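Fatty acid synthase 1, isoform A (Drosophila melanogaster, PDB 6FN6) probably builds long-chain saturated fatty acids from acetyl-CoA and malonyl-CoA with NADPH, here as its dehydratase, enoylreductase and ketoreductase modifying region. Local coordinates at residues Y135-F149 and Q179-Y191. Sequence-based numbering, arbitrary orientation.
Sequences YKELRLRGYDYGGIF and QFSILSKNLRELY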
ATOM      1  N   TYR A 135      11.564  -3.952 -38.079  1.00 35.22           N
ATOM      2  CA  TYR A 135      10.438  -4.866 -37.976  1.00 35.35           C
ATOM      3  C   TYR A 135      10.845  -6.306 -38.283  1.00 38.08           C
ATOM      4  O   TYR A 135      10.104  -7.242 -37.984  1.00 38.39           O
ATOM      5  CB  TYR A 135       9.300  -4.399 -38.884  1.00 35.31           C
ATOM      6  CG  TYR A 135       8.612  -3.178 -38.317  1.00 34.20           C
ATOM      7  CD1 TYR A 135       7.707  -3.295 -37.270  1.00 33.94           C
ATOM      8  CD2 TYR A 135       8.890  -1.909 -38.801  1.00 33.84           C
ATOM      9  CE1 TYR A 135       7.090  -2.184 -36.733  1.00 31.92           C
ATOM     10  CE2 TYR A 135       8.278  -0.794 -38.273  1.00 33.31           C
ATOM     11  CZ  TYR A 135       7.382  -0.936 -37.235  1.00 32.49           C
ATOM     12  OH  TYR A 135       6.763   0.174 -36.707  1.00 32.99           O
ATOM     13  N   LYS A 136      12.011  -6.490 -38.892  1.00 46.45           N
ATOM     14  CA  LYS A 136      12.595  -7.820 -38.972  1.00 48.41           C
ATOM     15  C   LYS A 136      12.982  -8.262 -37.562  1.00 48.37           C
ATOM     16  O   LYS A 136      12.704  -9.389 -37.152  1.00 49.74           O
ATOM     17  CB  LYS A 136      13.807  -7.849 -39.905  1.00 48.47           C
ATOM     18  CG  LYS A 136      14.647  -9.106 -39.754  1.00 49.52           C
ATOM     19  CD  LYS A 136      15.658  -9.269 -40.872  1.00 51.82           C
ATOM     20  CE  LYS A 136      16.315 -10.637 -40.786  1.00 53.39           C
ATOM     21  NZ  LYS A 136      17.467 -10.782 -41.711  1.00 55.20           N
ATOM     22  N   GLU A 137      13.628  -7.359 -36.831  1.00 46.32           N
ATOM     23  CA  GLU A 137      14.022  -7.608 -35.447  1.00 43.29           C
ATOM     24  C   GLU A 137      12.803  -7.980 -34.607  1.00 42.64           C
ATOM     25  O   GLU A 137      12.810  -8.979 -33.887  1.00 45.95           O
ATOM     26  CB  GLU A 137      14.719  -6.372 -34.862  1.00 45.63           C
ATOM     27  CG  GLU A 137      14.892  -6.374 -33.344  1.00 45.41           C
ATOM     28  CD  GLU A 137      15.781  -7.501 -32.859  1.00 47.89           C
ATOM     29  OE1 GLU A 137      16.501  -8.095 -33.692  1.00 52.61           O
ATOM     30  OE2 GLU A 137      15.767  -7.793 -31.644  1.00 47.84           O
ATOM     31  N   LEU A 138      11.759  -7.163 -34.703  1.00 39.42           N
ATOM     32  CA  LEU A 138      10.550  -7.358 -33.913  1.00 36.84           C
ATOM     33  C   LEU A 138       9.838  -8.667 -34.263  1.00 42.21           C
ATOM     34  O   LEU A 138       9.333  -9.356 -33.377  1.00 40.48           O
ATOM     35  CB  LEU A 138       9.598  -6.178 -34.111  1.00 36.83           C
ATOM     36  CG  LEU A 138      10.107  -4.816 -33.628  1.00 33.58           C
ATOM     37  CD1 LEU A 138       9.129  -3.722 -34.000  1.00 33.97           C
ATOM     38  CD2 LEU A 138      10.346  -4.815 -32.129  1.00 31.22           C
ATOM     39  N   ARG A 139       9.786  -8.996 -35.552  1.00 37.87           N
ATOM     40  CA  ARG A 139       9.168 -10.243 -36.004  1.00 49.04           C
ATOM     41  C   ARG A 139       9.738 -11.445 -35.264  1.00 47.68           C
ATOM     42  O   ARG A 139       8.999 -12.332 -34.839  1.00 43.68           O
ATOM     43  CB  ARG A 139       9.359 -10.436 -37.511  1.00 57.65           C
ATOM     44  CG  ARG A 139       8.240  -9.857 -38.369  1.00 66.16           C
ATOM     45  CD  ARG A 139       8.218 -10.481 -39.760  1.00 73.95           C
ATOM     46  NE  ARG A 139       9.494 -10.336 -40.459  1.00 81.65           N
ATOM     47  CZ  ARG A 139       9.846  -9.275 -41.180  1.00 88.80           C
ATOM     48  NH1 ARG A 139       9.025  -8.239 -41.303  1.00 90.36           N
ATOM     49  NH2 ARG A 139      11.030  -9.247 -41.776  1.00 92.46           N
ATOM     50  N   LEU A 140      11.056 -11.473 -35.113  1.00 46.90           N
ATOM     51  CA  LEU A 140      11.718 -12.587 -34.450  1.00 49.72           C
ATOM     52  C   LEU A 140      11.296 -12.694 -32.994  1.00 46.31           C
ATOM     53  O   LEU A 140      11.366 -13.770 -32.398  1.00 45.90           O
ATOM     54  CB  LEU A 140      13.238 -12.445 -34.538  1.00 54.07           C
ATOM     55  CG  LEU A 140      13.903 -13.151 -35.720  1.00 60.85           C
ATOM     56  CD1 LEU A 140      13.386 -12.620 -37.048  1.00 65.24           C
ATOM     57  CD2 LEU A 140      15.407 -12.992 -35.623  1.00 61.45           C
ATOM     58  N   ARG A 141      10.869 -11.575 -32.418  1.00 52.09           N
ATOM     59  CA  ARG A 141      10.462 -11.556 -31.021  1.00 48.12           C
ATOM     60  C   ARG A 141       9.006 -11.976 -30.825  1.00 48.04           C
ATOM     61  O   ARG A 141       8.608 -12.326 -29.717  1.00 51.02           O
ATOM     62  CB  ARG A 141      10.676 -10.167 -30.433  1.00 45.53           C
ATOM     63  CG  ARG A 141      12.113  -9.683 -30.504  1.00 43.29           C
ATOM     64  CD  ARG A 141      12.341  -8.553 -29.518  1.00 41.03           C
ATOM     65  NE  ARG A 141      13.516  -7.749 -29.828  1.00 39.64           N
ATOM     66  CZ  ARG A 141      13.999  -6.800 -29.030  1.00 43.05           C
ATOM     67  NH1 ARG A 141      13.416  -6.541 -27.864  1.00 43.63           N
ATOM     68  NH2 ARG A 141      15.073  -6.112 -29.392  1.00 44.58           N
ATOM     69  N   GLY A 142       8.222 -11.949 -31.898  1.00 45.90           N
ATOM     70  CA  GLY A 142       6.823 -12.333 -31.824  1.00 48.16           C
ATOM     71  C   GLY A 142       5.851 -11.278 -32.321  1.00 47.44           C
ATOM     72  O   GLY A 142       4.682 -11.578 -32.575  1.00 47.39           O
ATOM     73  N   TYR A 143       6.321 -10.040 -32.449  1.00 51.08           N
ATOM     74  CA  TYR A 143       5.480  -8.953 -32.936  1.00 46.62           C
ATOM     75  C   TYR A 143       5.268  -9.056 -34.442  1.00 47.36           C
ATOM     76  O   TYR A 143       6.226  -8.997 -35.214  1.00 47.63           O
ATOM     77  CB  TYR A 143       6.096  -7.594 -32.609  1.00 41.97           C
ATOM     78  CG  TYR A 143       6.453  -7.390 -31.157  1.00 40.05           C
ATOM     79  CD1 TYR A 143       5.519  -6.898 -30.254  1.00 40.28           C
ATOM     80  CD2 TYR A 143       7.727  -7.673 -30.692  1.00 37.79           C
ATOM     81  CE1 TYR A 143       5.843  -6.704 -28.925  1.00 39.16           C
ATOM     82  CE2 TYR A 143       8.063  -7.483 -29.366  1.00 37.19           C
ATOM     83  CZ  TYR A 143       7.119  -6.995 -28.486  1.00 37.93           C
ATOM     84  OH  TYR A 143       7.457  -6.809 -27.163  1.00 36.27           O
ATOM     85  N   ASP A 144       4.013  -9.191 -34.856  1.00 37.78           N
ATOM     86  CA  ASP A 144       3.682  -9.295 -36.272  1.00 37.62           C
ATOM     87  C   ASP A 144       2.948  -8.048 -36.746  1.00 35.18           C
ATOM     88  O   ASP A 144       1.833  -8.131 -37.255  1.00 38.41           O
ATOM     89  CB  ASP A 144       2.824 -10.534 -36.517  1.00 42.23           C
ATOM     90  CG  ASP A 144       3.451 -11.792 -35.949  1.00 46.43           C
ATOM     91  OD1 ASP A 144       4.413 -12.305 -36.556  1.00 49.79           O
ATOM     92  OD2 ASP A 144       2.988 -12.259 -34.885  1.00 46.66           O
ATOM     93  N   TYR A 145       3.591  -6.895 -36.604  1.00 35.90           N
ATOM     94  CA  TYR A 145       2.955  -5.630 -36.944  1.00 35.26           C
ATOM     95  C   TYR A 145       2.720  -5.512 -38.446  1.00 37.90           C
ATOM     96  O   TYR A 145       3.494  -6.031 -39.254  1.00 40.37           O
ATOM     97  CB  TYR A 145       3.807  -4.451 -36.463  1.00 33.38           C
ATOM     98  CG  TYR A 145       3.903  -4.322 -34.957  1.00 34.00           C
ATOM     99  CD1 TYR A 145       2.767  -4.137 -34.180  1.00 33.47           C
ATOM    100  CD2 TYR A 145       5.133  -4.373 -34.313  1.00 33.90           C
ATOM    101  CE1 TYR A 145       2.852  -4.016 -32.802  1.00 33.47           C
ATOM    102  CE2 TYR A 145       5.228  -4.251 -32.936  1.00 31.63           C
ATOM    103  CZ  TYR A 145       4.085  -4.075 -32.188  1.00 33.40           C
ATOM    104  OH  TYR A 145       4.178  -3.954 -30.822  1.00 33.38           O
ATOM    105  N   GLY A 146       1.638  -4.831 -38.807  1.00 43.75           N
ATOM    106  CA  GLY A 146       1.285  -4.615 -40.196  1.00 46.35           C
ATOM    107  C   GLY A 146       0.580  -3.291 -40.397  1.00 46.76           C
ATOM    108  O   GLY A 146       0.153  -2.653 -39.434  1.00 48.03           O
ATOM    109  N   GLY A 147       0.462  -2.871 -41.652  1.00 41.10           N
ATOM    110  CA  GLY A 147      -0.196  -1.621 -41.978  1.00 42.13           C
ATOM    111  C   GLY A 147       0.425  -0.410 -41.305  1.00 40.92           C
ATOM    112  O   GLY A 147       1.647  -0.277 -41.245  1.00 39.99           O
ATOM    113  N   ILE A 148      -0.424   0.478 -40.799  1.00 43.85           N
ATOM    114  CA  ILE A 148       0.038   1.745 -40.243  1.00 44.03           C
ATOM    115  C   ILE A 148       0.773   1.541 -38.918  1.00 40.70           C
ATOM    116  O   ILE A 148       1.440   2.450 -38.426  1.00 39.98           O
ATOM    117  CB  ILE A 148      -1.134   2.731 -40.074  1.00 44.38           C
ATOM    118  CG1 ILE A 148      -2.179   2.174 -39.099  1.00 42.21           C
ATOM    119  CG2 ILE A 148      -1.763   3.025 -41.433  1.00 46.12           C
ATOM    120  CD1 ILE A 148      -3.266   3.165 -38.737  1.00 42.99           C
ATOM    121  N   PHE A 149       0.653   0.350 -38.339  1.00 37.29           N
ATOM    122  CA  PHE A 149       1.381   0.034 -37.114  1.00 35.39           C
ATOM    123  C   PHE A 149       2.859  -0.202 -37.410  1.00 34.75           C
ATOM    124  O   PHE A 149       3.668  -0.341 -36.493  1.00 33.38           O
ATOM    125  CB  PHE A 149       0.779  -1.190 -36.418  1.00 34.84           C
ATOM    126  CG  PHE A 149      -0.445  -0.884 -35.600  1.00 34.98           C
ATOM    127  CD1 PHE A 149      -0.329  -0.539 -34.264  1.00 33.79           C
ATOM    128  CD2 PHE A 149      -1.708  -0.939 -36.163  1.00 36.49           C
ATOM    129  CE1 PHE A 149      -1.447  -0.255 -33.503  1.00 34.07           C
ATOM    130  CE2 PHE A 149      -2.831  -0.657 -35.408  1.00 36.77           C
ATOM    131  CZ  PHE A 149      -2.700  -0.313 -34.077  1.00 35.54           C
ATOM    132  N   GLN A 179       6.590   0.447 -29.247  1.00 34.72           N
ATOM    133  CA  GLN A 179       7.440  -0.424 -30.042  1.00 34.85           C
ATOM    134  C   GLN A 179       8.883   0.039 -29.907  1.00 33.27           C
ATOM    135  O   GLN A 179       9.796  -0.764 -29.722  1.00 32.92           O
ATOM    136  CB  GLN A 179       7.019  -0.418 -31.511  1.00 35.26           C
ATOM    137  CG  GLN A 179       5.610  -0.905 -31.770  1.00 33.46           C
ATOM    138  CD  GLN A 179       5.244  -0.824 -33.237  1.00 33.50           C
ATOM    139  OE1 GLN A 179       6.085  -0.511 -34.078  1.00 30.64           O
ATOM    140  NE2 GLN A 179       3.985  -1.099 -33.552  1.00 35.50           N
ATOM    141  N   PHE A 180       9.074   1.346 -30.011  1.00 32.79           N
ATOM    142  CA  PHE A 180      10.405   1.928 -29.990  1.00 33.58           C
ATOM    143  C   PHE A 180      11.123   1.657 -28.674  1.00 36.49           C
ATOM    144  O   PHE A 180      12.330   1.410 -28.653  1.00 34.75           O
ATOM    145  CB  PHE A 180      10.329   3.435 -30.240  1.00 32.56           C
ATOM    146  CG  PHE A 180      11.669   4.092 -30.327  1.00 30.95           C
ATOM    147  CD1 PHE A 180      12.395   4.060 -31.505  1.00 32.73           C
ATOM    148  CD2 PHE A 180      12.208   4.733 -29.228  1.00 30.16           C
ATOM    149  CE1 PHE A 180      13.633   4.658 -31.584  1.00 33.43           C
ATOM    150  CE2 PHE A 180      13.443   5.334 -29.301  1.00 31.92           C
ATOM    151  CZ  PHE A 180      14.158   5.298 -30.480  1.00 33.95           C
ATOM    152  N   SER A 181      10.378   1.717 -27.577  1.00 44.68           N
ATOM    153  CA  SER A 181      10.934   1.461 -26.253  1.00 47.95           C
ATOM    154  C   SER A 181      11.326  -0.005 -26.097  1.00 45.70           C
ATOM    155  O   SER A 181      12.272  -0.335 -25.386  1.00 43.36           O
ATOM    156  CB  SER A 181       9.927   1.851 -25.174  1.00 49.95           C
ATOM    157  OG  SER A 181      10.475   1.693 -23.877  1.00 52.45           O
ATOM    158  N   ILE A 182      10.594  -0.881 -26.776  1.00 42.86           N
ATOM    159  CA  ILE A 182      10.840  -2.310 -26.682  1.00 45.83           C
ATOM    160  C   ILE A 182      12.111  -2.673 -27.445  1.00 43.70           C
ATOM    161  O   ILE A 182      12.783  -3.649 -27.108  1.00 42.29           O
ATOM    162  CB  ILE A 182       9.619  -3.107 -27.196  1.00 51.66           C
ATOM    163  CG1 ILE A 182       8.450  -2.967 -26.218  1.00 54.30           C
ATOM    164  CG2 ILE A 182       9.964  -4.582 -27.385  1.00 52.56           C
ATOM    165  CD1 ILE A 182       7.106  -3.397 -26.784  1.00 56.73           C
ATOM    166  N   LEU A 183      12.446  -1.880 -28.460  1.00 47.70           N
ATOM    167  CA  LEU A 183      13.651  -2.115 -29.253  1.00 44.88           C
ATOM    168  C   LEU A 183      14.901  -2.085 -28.388  1.00 49.07           C
ATOM    169  O   LEU A 183      15.792  -2.920 -28.537  1.00 49.27           O
ATOM    170  CB  LEU A 183      13.790  -1.067 -30.358  1.00 40.00           C
ATOM    171  CG  LEU A 183      13.214  -1.338 -31.746  1.00 38.96           C
ATOM    172  CD1 LEU A 183      13.620  -0.208 -32.677  1.00 37.61           C
ATOM    173  CD2 LEU A 183      13.664  -2.679 -32.307  1.00 40.37           C
ATOM    174  N   SER A 184      14.966  -1.110 -27.489  1.00 41.87           N
ATOM    175  CA  SER A 184      16.145  -0.902 -26.657  1.00 44.47           C
ATOM    176  C   SER A 184      16.373  -2.057 -25.679  1.00 45.35           C
ATOM    177  O   SER A 184      17.486  -2.254 -25.193  1.00 45.04           O
ATOM    178  CB  SER A 184      16.014   0.418 -25.892  1.00 47.33           C
ATOM    179  OG  SER A 184      14.817   0.452 -25.138  1.00 49.02           O
ATOM    180  N   LYS A 185      15.321  -2.821 -25.396  1.00 46.32           N
ATOM    181  CA  LYS A 185      15.435  -3.955 -24.485  1.00 49.90           C
ATOM    182  C   LYS A 185      16.373  -5.013 -25.058  1.00 50.57           C
ATOM    183  O   LYS A 185      16.277  -5.376 -26.229  1.00 44.00           O
ATOM    184  CB  LYS A 185      14.059  -4.557 -24.201  1.00 53.93           C
ATOM    185  CG  LYS A 185      13.205  -3.713 -23.267  1.00 57.37           C
ATOM    186  CD  LYS A 185      11.851  -4.352 -23.015  1.00 60.58           C
ATOM    187  CE  LYS A 185      11.123  -3.683 -21.858  1.00 62.67           C
ATOM    188  NZ  LYS A 185      11.757  -3.989 -20.545  1.00 62.99           N
ATOM    189  N   ASN A 186      17.282  -5.501 -24.221  1.00 73.51           N
ATOM    190  CA  ASN A 186      18.342  -6.396 -24.668  1.00 79.84           C
ATOM    191  C   ASN A 186      17.813  -7.797 -24.964  1.00 76.61           C
ATOM    192  O   ASN A 186      18.189  -8.413 -25.961  1.00 79.57           O
ATOM    193  CB  ASN A 186      19.449  -6.463 -23.615  1.00 87.54           C
ATOM    194  CG  ASN A 186      20.728  -7.067 -24.155  1.00 92.94           C
ATOM    195  OD1 ASN A 186      20.718  -7.782 -25.157  1.00 94.32           O
ATOM    196  ND2 ASN A 186      21.844  -6.771 -23.499  1.00 94.05           N
ATOM    197  N   LEU A 187      16.947  -8.303 -24.092  1.00 52.09           N
ATOM    198  CA  LEU A 187      16.378  -9.632 -24.273  1.00 51.21           C
ATOM    199  C   LEU A 187      15.426  -9.635 -25.468  1.00 56.10           C
ATOM    200  O   LEU A 187      14.493  -8.835 -25.535  1.00 58.57           O
ATOM    201  CB  LEU A 187      15.652 -10.081 -23.003  1.00 48.41           C
ATOM    202  CG  LEU A 187      15.153 -11.528 -22.957  1.00 48.53           C
ATOM    203  CD1 LEU A 187      16.310 -12.516 -23.005  1.00 49.66           C
ATOM    204  CD2 LEU A 187      14.308 -11.756 -21.713  1.00 50.10           C
ATOM    205  N   ARG A 188      15.667 -10.544 -26.406  1.00 60.37           N
ATOM    206  CA  ARG A 188      14.888 -10.612 -27.638  1.00 57.20           C
ATOM    207  C   ARG A 188      13.680 -11.524 -27.487  1.00 53.47           C
ATOM    208  O   ARG A 188      13.582 -12.552 -28.154  1.00 54.55           O
ATOM    209  CB  ARG A 188      15.762 -11.104 -28.791  1.00 58.07           C
ATOM    210  CG  ARG A 188      17.069 -10.349 -28.951  1.00 55.64           C
ATOM    211  CD  ARG A 188      17.910 -10.960 -30.060  1.00 55.09           C
ATOM    212  NE  ARG A 188      17.353 -10.710 -31.386  1.00 52.00           N
ATOM    213  CZ  ARG A 188      17.757 -11.324 -32.494  1.00 50.65           C
ATOM    214  NH1 ARG A 188      18.720 -12.233 -32.438  1.00 51.07           N
ATOM    215  NH2 ARG A 188      17.194 -11.034 -33.660  1.00 50.87           N
ATOM    216  N   GLU A 189      12.762 -11.139 -26.608  1.00 53.00           N
ATOM    217  CA  GLU A 189      11.559 -11.922 -26.364  1.00 48.14           C
ATOM    218  C   GLU A 189      10.326 -11.029 -26.452  1.00 42.55           C
ATOM    219  O   GLU A 189      10.442  -9.814 -26.615  1.00 40.70           O
ATOM    220  CB  GLU A 189      11.633 -12.593 -24.993  1.00 50.34           C
ATOM    221  CG  GLU A 189      12.686 -13.687 -24.876  1.00 51.68           C
ATOM    222  CD  GLU A 189      12.444 -14.844 -25.825  1.00 53.94           C
ATOM    223  OE1 GLU A 189      13.421 -15.549 -26.159  1.00 54.19           O
ATOM    224  OE2 GLU A 189      11.279 -15.054 -26.229  1.00 54.70           O
ATOM    225  N   LEU A 190       9.148 -11.634 -26.346  1.00 46.54           N
ATOM    226  CA  LEU A 190       7.900 -10.894 -26.485  1.00 44.13           C
ATOM    227  C   LEU A 190       7.542 -10.177 -25.184  1.00 41.23           C
ATOM    228  O   LEU A 190       7.345 -10.812 -24.147  1.00 37.58           O
ATOM    229  CB  LEU A 190       6.765 -11.829 -26.909  1.00 45.93           C
ATOM    230  CG  LEU A 190       5.408 -11.175 -27.177  1.00 46.46           C
ATOM    231  CD1 LEU A 190       5.496 -10.183 -28.324  1.00 47.95           C
ATOM    232  CD2 LEU A 190       4.352 -12.231 -27.467  1.00 48.20           C
ATOM    233  N   TYR A 191       7.469  -8.850 -25.255  1.00 46.78           N
ATOM    234  CA  TYR A 191       7.059  -8.019 -24.127  1.00 45.21           C
ATOM    235  C   TYR A 191       5.744  -7.314 -24.432  1.00 39.66           C
ATOM    236  O   TYR A 191       5.548  -6.811 -25.540  1.00 36.29           O
ATOM    237  CB  TYR A 191       8.120  -6.964 -23.811  1.00 52.91           C
ATOM    238  CG  TYR A 191       9.315  -7.455 -23.029  1.00 60.96           C
ATOM    239  CD1 TYR A 191       9.249  -7.614 -21.651  1.00 64.95           C
ATOM    240  CD2 TYR A 191      10.517  -7.739 -23.665  1.00 64.84           C
ATOM    241  CE1 TYR A 191      10.342  -8.051 -20.929  1.00 66.56           C
ATOM    242  CE2 TYR A 191      11.616  -8.177 -22.952  1.00 66.86           C
ATOM    243  CZ  TYR A 191      11.524  -8.330 -21.583  1.00 67.45           C
ATOM    244  OH  TYR A 191      12.615  -8.768 -20.866  1.00 69.05           O
TER
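Helix 135-141 and helix 179-183 cross at 80°, their axes 11.2 Å apart at closest approach, and the backbones draw nearest beyond the second helix, where Arg141 meets Glu189. Both belong to the predicted C-terminal hotdog fold of the dehydratase domain, and helix 170-183 carries Asp175, the predicted proton donor. Arg141 reaches with an extended chain to the carbonyls of residues 182 to 185, where that helix runs out. Its NH1 bonds weakly to Ile182 O, and NH2 makes weak bonds to Leu183 O and Lys185 O, while Arg188 CA lies over one guanidinium face. Arg141 NE and NH2 both grip Glu137 OE2 side-on, each at 2.9 Å, which fixes the rotation of the guanidinium. A bend at chi2 (63°) brings the Glu137 carboxylate to Arg188 as well, with Glu137 OE1 3.0 Å from Arg188 NH2 in a salt bridge and the two planes only 19° apart. Arg971 of helix 963-974 also pairs with Glu137 OE2, so three arginines share one carboxylate, which would favour its charged form. Leu138 CD2 and Leu183 CD2 touch beside this network. After the Schellman turn at Gly142, Leu190 CD1 sits over the centre of the Tyr143 ring, a CH-pi contact 3.6 Å from the centroid, and Tyr143 OH donates to Tyr191 O. Near the predicted catalytic residues, Gln179 lays its amide over one face of the Tyr145 ring. Gln179 OE1 accepts from Tyr135 OH at 2.8 Å, and Gln179 NE2, which also bonds Asp175 OD2, donates in plane to a lone pair of Phe149 O at 3.1 Å.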